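Type I modular polyketide synthase (Streptomyces albus subsp. albus, PDB 6IYR) probably transfers a malonyl-type extender unit from coenzyme A to the acyl carrier protein, as the acyltransferase domain of module 8 of the salinomycin polyketide synthase. Local coordinates at residues 43-46 and 52-55; 55-60 and 102-107; 218-223 and 370-375; 349-352 and 357-360. All coordinates share one frame; numbering follows the deposited sequence.

Contact 1: residues 43-46 and 52-55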
loop_
_atom_site.group_PDB
_atom_site.type_symbol
_atom_site.label_atom_id
_atom_site.label_comp_id
_atom_site.label_asym_id
_atom_site.label_seq_id
_atom_site.Cartn_x
_atom_site.Cartn_y
_atom_site.Cartn_z
ATOM N N TRP A 43 20.428 -5.420 11.877
ATOM C CA TRP A 43 21.564 -4.617 12.262
ATOM C C TRP A 43 21.656 -3.527 11.249
ATOM O O TRP A 43 21.665 -3.805 10.037
ATOM C CB TRP A 43 22.865 -5.432 12.218
ATOM C CG TRP A 43 23.018 -6.474 13.286
ATOM C CD1 TRP A 43 22.118 -6.828 14.240
ATOM C CD2 TRP A 43 24.159 -7.340 13.462
ATOM N NE1 TRP A 43 22.635 -7.865 15.023
ATOM C CE2 TRP A 43 23.877 -8.200 14.538
ATOM C CE3 TRP A 43 25.394 -7.447 12.820
ATOM C CZ2 TRP A 43 24.785 -9.164 14.974
ATOM C CZ3 TRP A 43 26.283 -8.436 13.232
ATOM C CH2 TRP A 43 25.970 -9.280 14.290
ATOM N N THR A 44 21.795 -2.296 11.731
ATOM C CA THR A 44 21.858 -1.149 10.866
ATOM C C THR A 44 23.264 -0.578 10.858
ATOM O O THR A 44 23.962 -0.610 11.844
ATOM C CB THR A 44 20.850 -0.055 11.299
ATOM O OG1 THR A 44 21.133 0.383 12.622
ATOM C CG2 THR A 44 19.459 -0.607 11.269
ATOM N N VAL A 45 23.696 -0.115 9.710
ATOM C CA VAL A 45 24.920 0.611 9.639
ATOM C C VAL A 45 24.740 1.776 8.667
ATOM O O VAL A 45 23.850 1.735 7.808
ATOM C CB VAL A 45 26.034 -0.342 9.179
ATOM C CG1 VAL A 45 25.799 -0.787 7.750
ATOM C CG2 VAL A 45 27.388 0.321 9.335
ATOM N N SER A 46 25.520 2.845 8.835
ATOM C CA SER A 46 25.524 3.924 7.854
ATOM C C SER A 46 26.891 4.573 7.719
ATOM O O SER A 46 27.701 4.507 8.621
ATOM C CB SER A 46 24.524 4.985 8.267
ATOM O OG SER A 46 24.704 5.286 9.623
ATOM N N ALA A 52 32.537 3.750 2.082
ATOM C CA ALA A 52 32.713 3.648 3.515
ATOM C C ALA A 52 31.629 2.782 4.170
ATOM O O ALA A 52 31.884 2.168 5.206
ATOM C CB ALA A 52 32.726 5.012 4.153
ATOM N N LEU A 53 30.405 2.805 3.634
ATOM C CA LEU A 53 29.371 1.906 4.136
ATOM C C LEU A 53 29.893 0.479 4.038
ATOM O O LEU A 53 29.707 -0.308 4.949
ATOM C CB LEU A 53 28.072 2.003 3.338
ATOM C CG LEU A 53 26.977 1.056 3.850
ATOM C CD1 LEU A 53 26.596 1.422 5.268
ATOM C CD2 LEU A 53 25.754 1.090 2.955
ATOM N N ARG A 54 30.472 0.135 2.896
ATOM C CA ARG A 54 30.914 -1.221 2.651
ATOM C C ARG A 54 32.058 -1.592 3.596
ATOM O O ARG A 54 32.150 -2.729 4.059
ATOM C CB ARG A 54 31.311 -1.374 1.190
ATOM C CG ARG A 54 30.108 -1.564 0.280
ATOM C CD ARG A 54 30.502 -1.917 -1.142
ATOM N NE ARG A 54 30.623 -0.713 -1.965
ATOM C CZ ARG A 54 31.766 -0.226 -2.442
ATOM N NH1 ARG A 54 31.756 0.913 -3.120
ATOM N NH2 ARG A 54 32.917 -0.868 -2.245
ATOM N N GLY A 55 32.852 -0.594 3.963
ATOM C CA GLY A 55 33.849 -0.747 4.998
ATOM C C GLY A 55 33.279 -1.017 6.373
ATOM O O GLY A 55 33.841 -1.775 7.165
#

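Contact 2: residues 55-60 and 102-107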
loop_
_atom_site.group_PDB
_atom_site.type_symbol
_atom_site.label_atom_id
_atom_site.label_comp_id
_atom_site.label_asym_id
_atom_site.label_seq_id
_atom_site.Cartn_x
_atom_site.Cartn_y
_atom_site.Cartn_z
ATOM N N GLY A 55 32.852 -0.594 3.963
ATOM C CA GLY A 55 33.849 -0.747 4.998
ATOM C C GLY A 55 33.279 -1.017 6.373
ATOM O O GLY A 55 33.841 -1.775 7.165
ATOM N N GLN A 56 32.237 -0.301 6.733
ATOM C CA GLN A 56 31.546 -0.593 7.987
ATOM C C GLN A 56 31.007 -2.020 8.026
ATOM O O GLN A 56 31.036 -2.685 9.060
ATOM C CB GLN A 56 30.405 0.382 8.155
ATOM C CG GLN A 56 30.872 1.791 8.399
ATOM C CD GLN A 56 30.986 2.043 9.870
ATOM O OE1 GLN A 56 30.062 2.578 10.479
ATOM N NE2 GLN A 56 32.005 1.461 10.480
ATOM N N ALA A 57 30.457 -2.473 6.908
ATOM C CA ALA A 57 30.001 -3.848 6.805
ATOM C C ALA A 57 31.151 -4.853 7.061
ATOM O O ALA A 57 30.976 -5.822 7.785
ATOM C CB ALA A 57 29.346 -4.095 5.456
ATOM N N ALA A 58 32.329 -4.568 6.526
ATOM C CA ALA A 58 33.483 -5.448 6.679
ATOM C C ALA A 58 33.996 -5.437 8.098
ATOM O O ALA A 58 34.235 -6.490 8.649
ATOM C CB ALA A 58 34.590 -5.058 5.714
ATOM N N ARG A 59 34.047 -4.266 8.728
ATOM C CA ARG A 59 34.417 -4.184 10.134
ATOM C C ARG A 59 33.470 -4.992 11.000
ATOM O O ARG A 59 33.893 -5.660 11.936
ATOM C CB ARG A 59 34.471 -2.736 10.653
ATOM C CG ARG A 59 35.231 -1.735 9.789
ATOM C CD ARG A 59 36.611 -2.235 9.390
ATOM N NE ARG A 59 37.559 -2.146 10.500
ATOM C CZ ARG A 59 38.807 -2.613 10.472
ATOM N NH1 ARG A 59 39.590 -2.466 11.536
ATOM N NH2 ARG A 59 39.276 -3.227 9.389
ATOM N N LEU A 60 32.181 -4.866 10.730
ATOM C CA LEU A 60 31.192 -5.595 11.486
ATOM C C LEU A 60 31.374 -7.072 11.266
ATOM O O LEU A 60 31.302 -7.832 12.184
ATOM C CB LEU A 60 29.781 -5.179 11.108
ATOM C CG LEU A 60 28.996 -4.428 12.166
ATOM C CD1 LEU A 60 27.572 -4.238 11.678
ATOM C CD2 LEU A 60 28.995 -5.206 13.465
ATOM N N THR A 102 26.904 -14.212 6.484
ATOM C CA THR A 102 26.573 -14.301 5.086
ATOM C C THR A 102 26.058 -12.967 4.563
ATOM O O THR A 102 26.420 -12.538 3.472
ATOM C CB THR A 102 25.506 -15.368 4.873
ATOM O OG1 THR A 102 25.987 -16.604 5.402
ATOM C CG2 THR A 102 25.145 -15.511 3.409
ATOM N N ALA A 103 25.213 -12.304 5.344
ATOM C CA ALA A 103 24.616 -11.041 4.884
ATOM C C ALA A 103 25.646 -9.902 4.878
ATOM O O ALA A 103 25.781 -9.198 3.885
ATOM C CB ALA A 103 23.435 -10.683 5.771
ATOM N N LEU A 104 26.489 -9.826 5.905
ATOM C CA LEU A 104 27.503 -8.777 5.942
ATOM C C LEU A 104 28.587 -8.918 4.871
ATOM O O LEU A 104 29.160 -7.941 4.416
ATOM C CB LEU A 104 28.154 -8.707 7.302
ATOM C CG LEU A 104 27.251 -8.188 8.416
ATOM C CD1 LEU A 104 27.775 -8.613 9.775
ATOM C CD2 LEU A 104 27.111 -6.687 8.343
ATOM N N ASP A 105 28.938 -10.135 4.530
ATOM C CA ASP A 105 29.964 -10.327 3.539
ATOM C C ASP A 105 29.412 -9.868 2.190
ATOM O O ASP A 105 30.127 -9.243 1.401
ATOM C CB ASP A 105 30.367 -11.793 3.479
ATOM C CG ASP A 105 31.471 -12.153 4.500
ATOM O OD1 ASP A 105 32.027 -11.261 5.179
ATOM O OD2 ASP A 105 31.815 -13.338 4.578
ATOM N N ALA A 106 28.138 -10.177 1.937
ATOM C CA ALA A 106 27.494 -9.704 0.707
ATOM C C ALA A 106 27.408 -8.182 0.679
ATOM O O ALA A 106 27.731 -7.550 -0.323
ATOM C CB ALA A 106 26.131 -10.334 0.532
ATOM N N LEU A 107 27.010 -7.589 1.794
ATOM C CA LEU A 107 26.939 -6.146 1.882
ATOM C C LEU A 107 28.309 -5.532 1.632
ATOM O O LEU A 107 28.442 -4.528 0.923
ATOM C CB LEU A 107 26.364 -5.732 3.246
ATOM C CG LEU A 107 26.162 -4.250 3.498
ATOM C CD1 LEU A 107 25.220 -3.630 2.462
ATOM C CD2 LEU A 107 25.615 -4.080 4.904
#

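Contact 3: residues 218-223 and 370-375. With PO4 (phosphate ion), chain B.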
loop_
_atom_site.group_PDB
_atom_site.type_symbol
_atom_site.label_atom_id
_atom_site.label_comp_id
_atom_site.label_asym_id
_atom_site.label_seq_id
_atom_site.Cartn_x
_atom_site.Cartn_y
_atom_site.Cartn_z
ATOM N N GLY A 218 -5.462 7.540 -1.544
ATOM C CA GLY A 218 -6.210 6.309 -1.738
ATOM C C GLY A 218 -6.648 6.189 -3.187
ATOM O O GLY A 218 -6.713 7.192 -3.938
ATOM N N HIS A 219 -6.826 4.945 -3.611
ATOM C CA HIS A 219 -7.184 4.635 -4.973
ATOM C C HIS A 219 -8.521 3.889 -4.924
ATOM O O HIS A 219 -8.644 2.825 -4.358
ATOM C CB HIS A 219 -6.079 3.813 -5.646
ATOM C CG HIS A 219 -6.235 3.683 -7.127
ATOM N ND1 HIS A 219 -7.308 3.042 -7.697
ATOM C CD2 HIS A 219 -5.403 4.003 -8.142
ATOM C CE1 HIS A 219 -7.178 3.061 -9.009
ATOM N NE2 HIS A 219 -6.027 3.634 -9.306
ATOM N N SER A 220 -9.560 4.520 -5.437
ATOM C CA SER A 220 -10.909 3.991 -5.297
ATOM C C SER A 220 -11.236 3.629 -3.850
ATOM O O SER A 220 -11.247 4.508 -2.978
ATOM C CB SER A 220 -11.109 2.771 -6.230
ATOM O OG SER A 220 -12.505 2.502 -6.406
ATOM N N GLN A 221 -11.676 2.395 -3.631
ATOM C CA GLN A 221 -12.006 1.877 -2.301
ATOM C C GLN A 221 -10.893 2.165 -1.311
ATOM O O GLN A 221 -11.127 2.204 -0.111
ATOM C CB GLN A 221 -12.244 0.356 -2.353
ATOM C CG GLN A 221 -11.070 -0.423 -2.962
ATOM C CD GLN A 221 -11.406 -1.863 -3.363
ATOM O OE1 GLN A 221 -11.786 -2.140 -4.521
ATOM N NE2 GLN A 221 -11.105 -2.808 -2.453
ATOM N N GLY A 222 -9.679 2.349 -1.818
ATOM C CA GLY A 222 -8.560 2.582 -0.955
ATOM C C GLY A 222 -8.736 3.849 -0.143
ATOM O O GLY A 222 -8.194 3.954 0.943
ATOM N N GLU A 223 -9.518 4.789 -0.657
ATOM C CA GLU A 223 -9.761 6.063 0.039
ATOM C C GLU A 223 -10.472 5.857 1.342
ATOM O O GLU A 223 -10.268 6.630 2.282
ATOM C CB GLU A 223 -10.527 7.068 -0.829
ATOM C CG GLU A 223 -9.691 7.767 -1.853
ATOM C CD GLU A 223 -10.245 9.115 -2.251
ATOM O OE1 GLU A 223 -11.480 9.266 -2.268
ATOM O OE2 GLU A 223 -9.432 9.989 -2.623
ATOM N N TYR A 370 -20.147 8.122 -3.010
ATOM C CA TYR A 370 -20.676 7.901 -4.348
ATOM C C TYR A 370 -19.802 8.456 -5.457
ATOM O O TYR A 370 -19.593 7.792 -6.489
ATOM C CB TYR A 370 -22.109 8.409 -4.533
ATOM C CG TYR A 370 -22.600 8.193 -5.944
ATOM C CD1 TYR A 370 -22.881 6.935 -6.391
ATOM C CD2 TYR A 370 -22.627 9.231 -6.866
ATOM C CE1 TYR A 370 -23.284 6.708 -7.696
ATOM C CE2 TYR A 370 -23.001 9.011 -8.187
ATOM C CZ TYR A 370 -23.313 7.723 -8.593
ATOM O OH TYR A 370 -23.708 7.477 -9.884
ATOM N N ARG A 371 -19.365 9.699 -5.319
ATOM C CA ARG A 371 -18.495 10.260 -6.328
ATOM C C ARG A 371 -17.254 9.458 -6.558
ATOM O O ARG A 371 -16.701 9.487 -7.661
ATOM C CB ARG A 371 -18.066 11.681 -5.995
ATOM C CG ARG A 371 -18.981 12.752 -6.561
ATOM C CD ARG A 371 -18.389 14.142 -6.354
ATOM N NE ARG A 371 -19.445 15.148 -6.330
ATOM C CZ ARG A 371 -20.050 15.599 -5.232
ATOM N NH1 ARG A 371 -21.024 16.500 -5.346
ATOM N NH2 ARG A 371 -19.668 15.179 -4.025
ATOM N N ASN A 372 -16.668 9.017 -5.456
ATOM C CA ASN A 372 -15.454 8.196 -5.500
ATOM C C ASN A 372 -15.681 6.997 -6.418
ATOM O O ASN A 372 -14.887 6.750 -7.310
ATOM C CB ASN A 372 -15.138 7.696 -4.102
ATOM C CG ASN A 372 -13.999 6.699 -4.076
ATOM O OD1 ASN A 372 -14.208 5.499 -4.297
ATOM N ND2 ASN A 372 -12.803 7.172 -3.709
ATOM N N LEU A 373 -16.804 6.311 -6.219
ATOM C CA LEU A 373 -17.162 5.124 -7.026
ATOM C C LEU A 373 -17.475 5.459 -8.480
ATOM O O LEU A 373 -17.118 4.716 -9.394
ATOM C CB LEU A 373 -18.338 4.397 -6.378
ATOM C CG LEU A 373 -18.720 3.029 -6.944
ATOM C CD1 LEU A 373 -17.566 2.034 -6.829
ATOM C CD2 LEU A 373 -19.920 2.553 -6.141
ATOM N N ARG A 374 -18.076 6.617 -8.693
ATOM C CA ARG A 374 -18.575 6.997 -10.000
ATOM C C ARG A 374 -17.525 7.598 -10.900
ATOM O O ARG A 374 -17.566 7.438 -12.119
ATOM C CB ARG A 374 -19.747 7.976 -9.843
ATOM C CG ARG A 374 -20.231 8.565 -11.163
ATOM C CD ARG A 374 -20.887 7.510 -12.038
ATOM N NE ARG A 374 -21.368 8.064 -13.321
ATOM C CZ ARG A 374 -20.611 8.219 -14.398
ATOM N NH1 ARG A 374 -19.302 8.008 -14.352
ATOM N NH2 ARG A 374 -21.159 8.588 -15.541
ATOM N N ASN A 375 -16.541 8.259 -10.331
ATOM C CA ASN A 375 -15.648 9.060 -11.131
ATOM C C ASN A 375 -14.238 8.507 -11.286
ATOM O O ASN A 375 -13.806 7.703 -10.491
ATOM C CB ASN A 375 -15.604 10.456 -10.549
ATOM C CG ASN A 375 -16.888 11.208 -10.841
ATOM O OD1 ASN A 375 -17.105 11.639 -11.969
ATOM N ND2 ASN A 375 -17.817 11.086 -9.964
HETATM P P PO4 B . -12.958 -0.459 -6.752
HETATM O O1 PO4 B . -12.007 -1.619 -6.973
HETATM O O2 PO4 B . -14.465 -0.731 -6.593
HETATM O O3 PO4 B . -12.442 0.153 -5.460
HETATM O O4 PO4 B . -12.837 0.385 -7.993
#

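Contact 4: residues 349-352 and 357-360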
loop_
_atom_site.group_PDB
_atom_site.type_symbol
_atom_site.label_atom_id
_atom_site.label_comp_id
_atom_site.label_asym_id
_atom_site.label_seq_id
_atom_site.Cartn_x
_atom_site.Cartn_y
_atom_site.Cartn_z
ATOM N N PRO A 349 -3.129 14.896 6.648
ATOM C CA PRO A 349 -3.541 15.422 5.373
ATOM C C PRO A 349 -4.026 14.298 4.431
ATOM O O PRO A 349 -3.339 13.258 4.286
ATOM C CB PRO A 349 -2.268 16.058 4.843
ATOM C CG PRO A 349 -1.537 16.537 6.095
ATOM C CD PRO A 349 -1.898 15.531 7.158
ATOM N N PHE A 350 -5.162 14.545 3.773
ATOM C CA PHE A 350 -5.822 13.587 2.871
ATOM C C PHE A 350 -5.993 14.246 1.505
ATOM O O PHE A 350 -6.734 15.235 1.349
ATOM C CB PHE A 350 -7.163 13.169 3.484
ATOM C CG PHE A 350 -7.958 12.179 2.649
ATOM C CD1 PHE A 350 -8.581 12.577 1.470
ATOM C CD2 PHE A 350 -8.290 10.950 3.170
ATOM C CE1 PHE A 350 -9.311 11.665 0.721
ATOM C CE2 PHE A 350 -9.094 10.060 2.476
ATOM C CZ PHE A 350 -9.612 10.416 1.249
ATOM N N LEU A 351 -5.201 13.779 0.542
ATOM C CA LEU A 351 -5.243 14.288 -0.794
ATOM C C LEU A 351 -6.194 13.429 -1.645
ATOM O O LEU A 351 -5.919 12.280 -1.943
ATOM C CB LEU A 351 -3.856 14.354 -1.385
ATOM C CG LEU A 351 -3.769 14.789 -2.845
ATOM C CD1 LEU A 351 -4.494 16.101 -3.088
ATOM C CD2 LEU A 351 -2.311 14.890 -3.285
ATOM N N SER A 352 -7.352 13.990 -1.967
ATOM C CA SER A 352 -8.392 13.276 -2.705
ATOM C C SER A 352 -7.949 12.983 -4.114
ATOM O O SER A 352 -7.520 13.867 -4.873
ATOM C CB SER A 352 -9.674 14.091 -2.741
ATOM O OG SER A 352 -10.698 13.413 -3.457
ATOM N N GLU A 357 -7.699 17.538 -4.599
ATOM C CA GLU A 357 -7.309 18.523 -3.553
ATOM C C GLU A 357 -7.268 17.914 -2.173
ATOM O O GLU A 357 -7.940 16.937 -1.913
ATOM C CB GLU A 357 -8.315 19.690 -3.518
ATOM C CG GLU A 357 -7.700 20.965 -4.061
ATOM C CD GLU A 357 -8.196 21.246 -5.438
ATOM O OE1 GLU A 357 -9.425 21.158 -5.604
ATOM O OE2 GLU A 357 -7.383 21.589 -6.326
ATOM N N PHE A 358 -6.505 18.530 -1.267
ATOM C CA PHE A 358 -6.565 18.171 0.127
ATOM C C PHE A 358 -7.912 18.572 0.655
ATOM O O PHE A 358 -8.491 19.567 0.210
ATOM C CB PHE A 358 -5.491 18.915 0.908
ATOM C CG PHE A 358 -4.105 18.444 0.622
ATOM C CD1 PHE A 358 -3.616 17.321 1.242
ATOM C CD2 PHE A 358 -3.280 19.161 -0.193
ATOM C CE1 PHE A 358 -2.329 16.898 1.021
ATOM C CE2 PHE A 358 -2.001 18.730 -0.445
ATOM C CZ PHE A 358 -1.507 17.627 0.200
ATOM N N VAL A 359 -8.437 17.764 1.551
ATOM C CA VAL A 359 -9.770 17.979 2.078
ATOM C C VAL A 359 -9.641 18.255 3.553
ATOM O O VAL A 359 -8.668 17.860 4.215
ATOM C CB VAL A 359 -10.718 16.759 1.910
ATOM C CG1 VAL A 359 -10.907 16.438 0.459
ATOM C CG2 VAL A 359 -10.223 15.551 2.694
ATOM N N THR A 360 -10.667 18.883 4.086
ATOM C CA THR A 360 -10.796 18.996 5.503
ATOM C C THR A 360 -11.120 17.665 6.157
ATOM O O THR A 360 -10.639 17.366 7.263
ATOM C CB THR A 360 -11.872 20.059 5.858
ATOM O OG1 THR A 360 -11.409 21.344 5.430
ATOM C CG2 THR A 360 -12.088 20.087 7.356
HETATM O O HOH W 1 -6.077 17.243 4.165
#

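Contact 1: residues 43-46 and 52-55
The peptide group joining Val-45 to Ser-46 presents one face to Leu-53, whose CD1 methyl lies over the plane, 3.8 Å from Val-45 O and also 3.8 Å from Ser-46 CA. A second flat group, the indole of Trp-43 on the same strand, is turned away from this spot: it stacks on Phe-100, and at its edge NE1 bonds to Pro-72 O. The setting is a tight beta-to-alpha connection, with strand 41-47 running through a short turn into helix 50-65, which then packs back on the strand. Strand 41-47 is an outer strand of a three-stranded antiparallel sheet. This sheet with its packed helices is consistent with the linker subdomain found between ketosynthase and acyltransferase in related modular synthases.

The contact is small: Leu-53 touches through one methyl, CD1, which meets Val-45 CG1 and the strand backbone. Val-45 aims its CB at the helix and divides its methyls between two positions one turn apart, CG1 going to Leu-53 and CG2 to Gln-56. Leu-53 leaves the helix along its flank, but with CG trans to the backbone N (chi1 180°) its end swings in over the strand. Ser-46 faces the other way, its OG bonded to Leu-86 N. Where the two branched side chains meet, Val-45 CG1 and Leu-53 CD1 are pressed to 3.4 Å, tighter than ordinary van der Waals contact.

Contact 2: residues 55-60 and 102-107
Ala-57 points its CB directly at helix 102-107 and meets Leu-107 there, while one turn further on Leu-60 and Leu-104 cross obliquely. These two pairs make an antiparallel helix-helix packing: the segments 55-60 and 102-107 run at 149° to each other, with axes approaching to 8.3 Å. Both helices lie against the three-stranded antiparallel sheet of the probable linker subdomain.

The short spacing is a worked example of a small residue admitting a neighbour. Because Ala-57 ends at CB, the backbone of the other helix can come close, and this methyl lies 4.0 Å from Leu-104 O. Leu-107 leaves its own helix along the flank; its CG is trans to the backbone N (chi1 -178°), which carries CG to 3.7 Å from Ala-57 CB and lays CD2 beside the same methyl. Thus the branch point and one methyl share the touching.

Leu-104 works differently. Its CB heads for the partner helix, and both of its methyls spread along the other backbone, CD2 standing 4.0 Å from Ala-57 O. Beyond the pair, Leu-104 and Leu-107 also rest on Val-92 of the sheet, and Leu-107 on Val-116. Beside the apolar seam, Asp-105 forms a salt bridge with Arg-65 further along helix 50-65, a polar tie between the same helices. Leu-60 closes the seam by setting its CB 4.1 Å from Leu-104 CD2, with its own CD1 alongside that methyl.

Contact 3: residues 218-223 and 370-375
Asn-372 reaches from helix 366-374 into the turn at Ser-220, and its ND2 serves two acceptors. One bond runs to Ser-220 O (3.2 Å), the other to Glu-223 OE1 (2.9 Å), which it meets from above the carboxylate plane; amide and carboxylate planes lie 32° apart. With CG trans to the backbone N (chi1 173°), the amide is carried toward the turn. Ser-220 O is gripped twice, by Asn-372 ND2 and Glu-223 N from opposite faces of its plane. Arg-245 bonds to Asn-372 OD1, so both ends of the buried amide have partners; Tyr-368 OH bonds to Glu-223 OE1.

This firm polar knot backs a GxSxG turn consistent with the nucleophile elbow of acyltransferases. Ser-220 sits at its bend with phi positive, the strain usual for such elbows, and its OG is bonded to His-323. Between the two segments the contact thins out on the side of Leu-373, where a phosphate ion sits, probably from the crystallisation liquor and also bonded by Tyr-320, Ser-322, His-323 and Arg-245. Gln-221 N donates to phosphate O3 (3.0 Å), perhaps imitating an oxyanion contact, although the ion lies too close to Ser-220 OG and Gln-221 OE1 for its placement to be sure.

The elbow links strand 215-218 to helix 222-230. Helix 366-374 flanks it, Asn-375 O just past its end bonding to His-323 ND1, and helix 235-248 contributes Arg-245.

Contact 4: residues 349-352 and 357-360
Ser-352 N donates to Glu-357 O at 3.0 Å, the straighter of two backbone bonds that close a small beta hairpin in the acyltransferase domain; the donor stands 47° above the carbonyl plane. Further along, Val-359 N bonds to Phe-350 O at 3.1 Å, and the same oxygen also receives a CA-H contact from Phe-358 CA (3.2 Å). Beyond that the strands splay, and a water bridges the gap, accepting from Phe-350 N and donating to Val-359 O.

Packing spreads to both faces of this two-stranded unit. On one, Leu-351 and Phe-358 form a non-hydrogen-bonded pair. Leu-351 CB makes a CH-pi contact over the phenyl face, 4.2 Å from the ring centroid, and its CD1 stands over the same face, nearer the ring centre. With CG trans to the backbone N (chi1 176°), that methyl also presses on the backbone at Glu-357. Helix 379-388 covers this side. On the opposite face Phe-350 and Val-359 run alongside each other in the same direction, with helix 222-230 packed against the phenyl ring.

Pro-349 and Leu-351 are hydrogen-bonded through their backbones to Val-216 of strand 215-218, which ties the hairpin to the parallel sheet. Ser-352 OG is bonded to Tyr-368 OH. Val-359 CG2 approaches the Phe-350 ring obliquely, reaching CD1 at 3.6 Å, whereas Pro-349 CB touches Phe-358 CE1 at 3.9 Å.

The four contacts fall into two groups in separate parts of the fold. Contacts 1 and 2 share helix 50-65 and Gly-55, their centres 7 Å apart, and join where Trp-43 CZ3 meets Leu-104 CD1 at 3.8 Å. Contacts 3 and 4, with centres 13 Å apart, meet where Glu-223 OE2 packs on Ser-352 CA at 3.4 Å, so the hairpin backs the probable nucleophile elbow from the side of Glu-223. In sequence, the whole hairpin falls between the two segments of contact 3. The nearest atoms of contacts 1 and 3 are about 29 Å apart, and of contacts 2 and 3 about 33 Å, which places the first group far from the phosphate pocket.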